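Local atomic coordinates of cation efflux system protein CusF (PDB entry 3E6Z), a protein that binds one copper ion per polypeptide and acts as a periplasmic metallochaperone in a cation efflux system that confers resistance to copper and silver. Residues A[65-69]-A[70-74]. The protein carries 1 engineered substitution. Sequence-based numbering, arbitrary orientation.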
ATOM      1  N   VAL A  65       6.368   1.942  -3.201  1.00  8.47           N
ATOM      2  CA  VAL A  65       7.516   1.601  -4.043  1.00  9.11           C
ATOM      3  C   VAL A  65       8.042   0.227  -3.593  1.00  9.31           C
ATOM      4  O   VAL A  65       8.133  -0.075  -2.399  1.00 10.97           O
ATOM      5  CB  VAL A  65       8.634   2.686  -3.998  1.00 10.20           C
ATOM      6  CG1 VAL A  65       8.033   3.963  -4.538  1.00 11.55           C
ATOM      7  CG2 VAL A  65       9.096   2.869  -2.828  1.00 11.47           C
ATOM      8  N   GLN A  66       8.395  -0.579  -4.573  1.00  9.33           N
ATOM      9  CA  GLN A  66       8.960  -1.937  -4.199  0.75  9.69           C
ATOM     10  C   GLN A  66      10.445  -1.796  -4.008  1.00 10.15           C
ATOM     11  O   GLN A  66      11.172  -1.108  -4.803  1.00 11.51           O
ATOM     12  CB  GLN A  66       8.663  -2.957  -5.313  0.75 11.30           C
ATOM     13  CG  GLN A  66       8.779  -4.384  -4.858  0.75 11.81           C
ATOM     14  CD  GLN A  66       7.716  -4.750  -3.799  0.75 12.06           C
ATOM     15  OE1 GLN A  66       6.609  -4.167  -3.715  0.75 11.44           O
ATOM     16  NE2 GLN A  66       8.049  -5.819  -3.029  0.75 11.94           N
ATOM     17  N   GLN A  67      10.916  -2.386  -2.913  1.00  9.76           N
ATOM     18  CA  GLN A  67      12.371  -2.418  -2.577  1.00 10.18           C
ATOM     19  C   GLN A  67      12.661  -3.873  -2.175  1.00  9.95           C
ATOM     20  O   GLN A  67      12.489  -4.250  -1.013  1.00  9.91           O
ATOM     21  CB  GLN A  67      12.699  -1.426  -1.497  1.00 11.33           C
ATOM     22  CG  GLN A  67      14.193  -1.394  -1.221  1.00 12.50           C
ATOM     23  CD  GLN A  67      14.518  -0.451  -0.152  1.00 14.00           C
ATOM     24  OE1 GLN A  67      14.712   0.762  -0.358  1.00 14.87           O
ATOM     25  NE2 GLN A  67      14.575  -0.953   1.042  1.00 16.29           N
ATOM     26  N   GLY A  68      13.021  -4.676  -3.146  1.00 10.70           N
ATOM     27  CA  GLY A  68      13.197  -6.113  -2.864  1.00 10.12           C
ATOM     28  C   GLY A  68      11.844  -6.701  -2.415  1.00 10.19           C
ATOM     29  O   GLY A  68      10.826  -6.631  -3.100  1.00 10.97           O
ATOM     30  N   ASN A  69      11.891  -7.340  -1.265  1.00 10.22           N
ATOM     31  CA  ASN A  69      10.698  -7.963  -0.670  1.00  9.95           C
ATOM     32  C   ASN A  69       9.754  -6.928   0.031  1.00 10.60           C
ATOM     33  O   ASN A  69       8.692  -7.339   0.422  1.00 12.62           O
ATOM     34  CB  ASN A  69      11.133  -8.973   0.382  1.00  9.87           C
ATOM     35  CG  ASN A  69      11.919 -10.139  -0.244  1.00 10.88           C
ATOM     36  OD1 ASN A  69      13.232 -10.166  -0.083  1.00 12.28           O
ATOM     37  ND2 ASN A  69      11.307 -10.957  -0.923  1.00 10.32           N
ATOM     38  N   LEU A  70      10.208  -5.728   0.215  1.00  9.37           N
ATOM     39  CA  LEU A  70       9.380  -4.703   0.892  1.00  8.96           C
ATOM     40  C   LEU A  70       8.581  -3.902  -0.122  1.00  9.32           C
ATOM     41  O   LEU A  70       8.994  -3.557  -1.236  1.00  9.42           O
ATOM     42  CB  LEU A  70      10.233  -3.734   1.625  1.00  9.84           C
ATOM     43  CG  LEU A  70      11.087  -4.380   2.778  1.00 10.25           C
ATOM     44  CD1 LEU A  70      11.993  -3.332   3.379  1.00 12.49           C
ATOM     45  CD2 LEU A  70      10.163  -5.040   3.824  1.00 11.94           C
ATOM     46  N   SER A  71       7.335  -3.504   0.336  1.00  8.89           N
ATOM     47  CA  SER A  71       6.541  -2.509  -0.394  1.00  8.60           C
ATOM     48  C   SER A  71       6.443  -1.300   0.543  1.00  8.37           C
ATOM     49  O   SER A  71       5.736  -1.351   1.566  1.00  8.91           O
ATOM     50  CB  SER A  71       5.141  -3.097  -0.729  1.00  8.93           C
ATOM     51  OG  SER A  71       5.206  -4.230  -1.496  1.00 10.78           O
ATOM     52  N   LEU A  72       7.247  -0.277   0.240  1.00  8.58           N
ATOM     53  CA  LEU A  72       7.364   0.879   1.120  1.00  9.00           C
ATOM     54  C   LEU A  72       6.288   1.914   0.774  1.00  9.02           C
ATOM     55  O   LEU A  72       6.156   2.344  -0.363  1.00  9.06           O
ATOM     56  CB  LEU A  72       8.723   1.568   0.870  1.00  9.59           C
ATOM     57  CG  LEU A  72       9.934   0.627   1.062  1.00  9.93           C
ATOM     58  CD1 LEU A  72      11.221   1.516   0.835  1.00 10.90           C
ATOM     59  CD2 LEU A  72       9.963   0.015   2.505  1.00 10.68           C
ATOM     60  N   LEU A  73       5.484   2.286   1.808  1.00  8.98           N
ATOM     61  CA  LEU A  73       4.406   3.273   1.510  1.00  8.61           C
ATOM     62  C   LEU A  73       4.920   4.635   1.306  1.00  8.58           C
ATOM     63  O   LEU A  73       5.670   5.210   2.133  1.00  8.71           O
ATOM     64  CB  LEU A  73       3.425   3.253   2.694  1.00  8.52           C
ATOM     65  CG  LEU A  73       2.574   2.002   2.808  1.00  9.06           C
ATOM     66  CD1 LEU A  73       1.952   1.912   4.203  1.00 10.24           C
ATOM     67  CD2 LEU A  73       1.536   1.943   1.701  1.00  9.75           C
ATOM     68  N   GLN A  74       4.518   5.273   0.204  1.00  8.58           N
ATOM     69  CA  GLN A  74       4.682   6.689   0.007  1.00  9.29           C
ATOM     70  C   GLN A  74       3.613   7.469   0.802  1.00  9.74           C
ATOM     71  O   GLN A  74       3.938   8.498   1.407  1.00 10.55           O
ATOM     72  CB  GLN A  74       4.530   7.054  -1.488  1.00  9.04           C
ATOM     73  CG  GLN A  74       5.529   6.349  -2.467  1.00  9.27           C
ATOM     74  CD  GLN A  74       6.941   6.949  -2.328  1.00  9.46           C
ATOM     75  OE1 GLN A  74       7.673   6.568  -1.404  1.00 10.10           O
ATOM     76  NE2 GLN A  74       7.259   7.878  -3.210  1.00 10.48           N
TER
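A tight β-hairpin of the small OB-fold barrel pairs Val65 with Leu72 and Gln67 with Leu70, and closes through a type II' turn from Gln67 to Leu70. Gly68 takes the second position of that turn with a positive phi of 63°, as this turn type requires. Backbone bonds mark both hydrogen-bonded pairs: Leu72 N meets Val65 O at 2.8 Å and Gln67 N meets Leu70 O at 2.8 Å, the latter nearly straight at 175°. On the face carrying Gln66 and Ser71, their non-hydrogen-bonded pair is bridged by side chains instead. The Gln66 chain, bent at chi2 (65°), folds its amide over Leu70 O, so that Ser71 OG donates to Gln66 OE1 at 2.6 Å. The other end of the amide, NE2, gives a bond of 2.9 Å to Gly68 O, lying close to the amide plane. In this conformer, one of two modelled for Gln66, both amide ends are engaged, which would set its rotation and link the turn to strand 70-78. The opposite face is mixed: Val65 CG2 lies 3.9 Å from Leu72 CB, while Leu72 CD1 lies against the Gln67 amide, 3.8 Å from OE1. Farther along, Val65 CG1 packs across the bent Gln74 chain, 3.9 Å from its CD. Strand 70-78 also bonds through Ser71 and Leu73 to Thr44 of strand 39-44, helping close the barrel, and Ser71 additionally packs on Phe43 and Phe64, with its side chain about 7 Å from the bound copper.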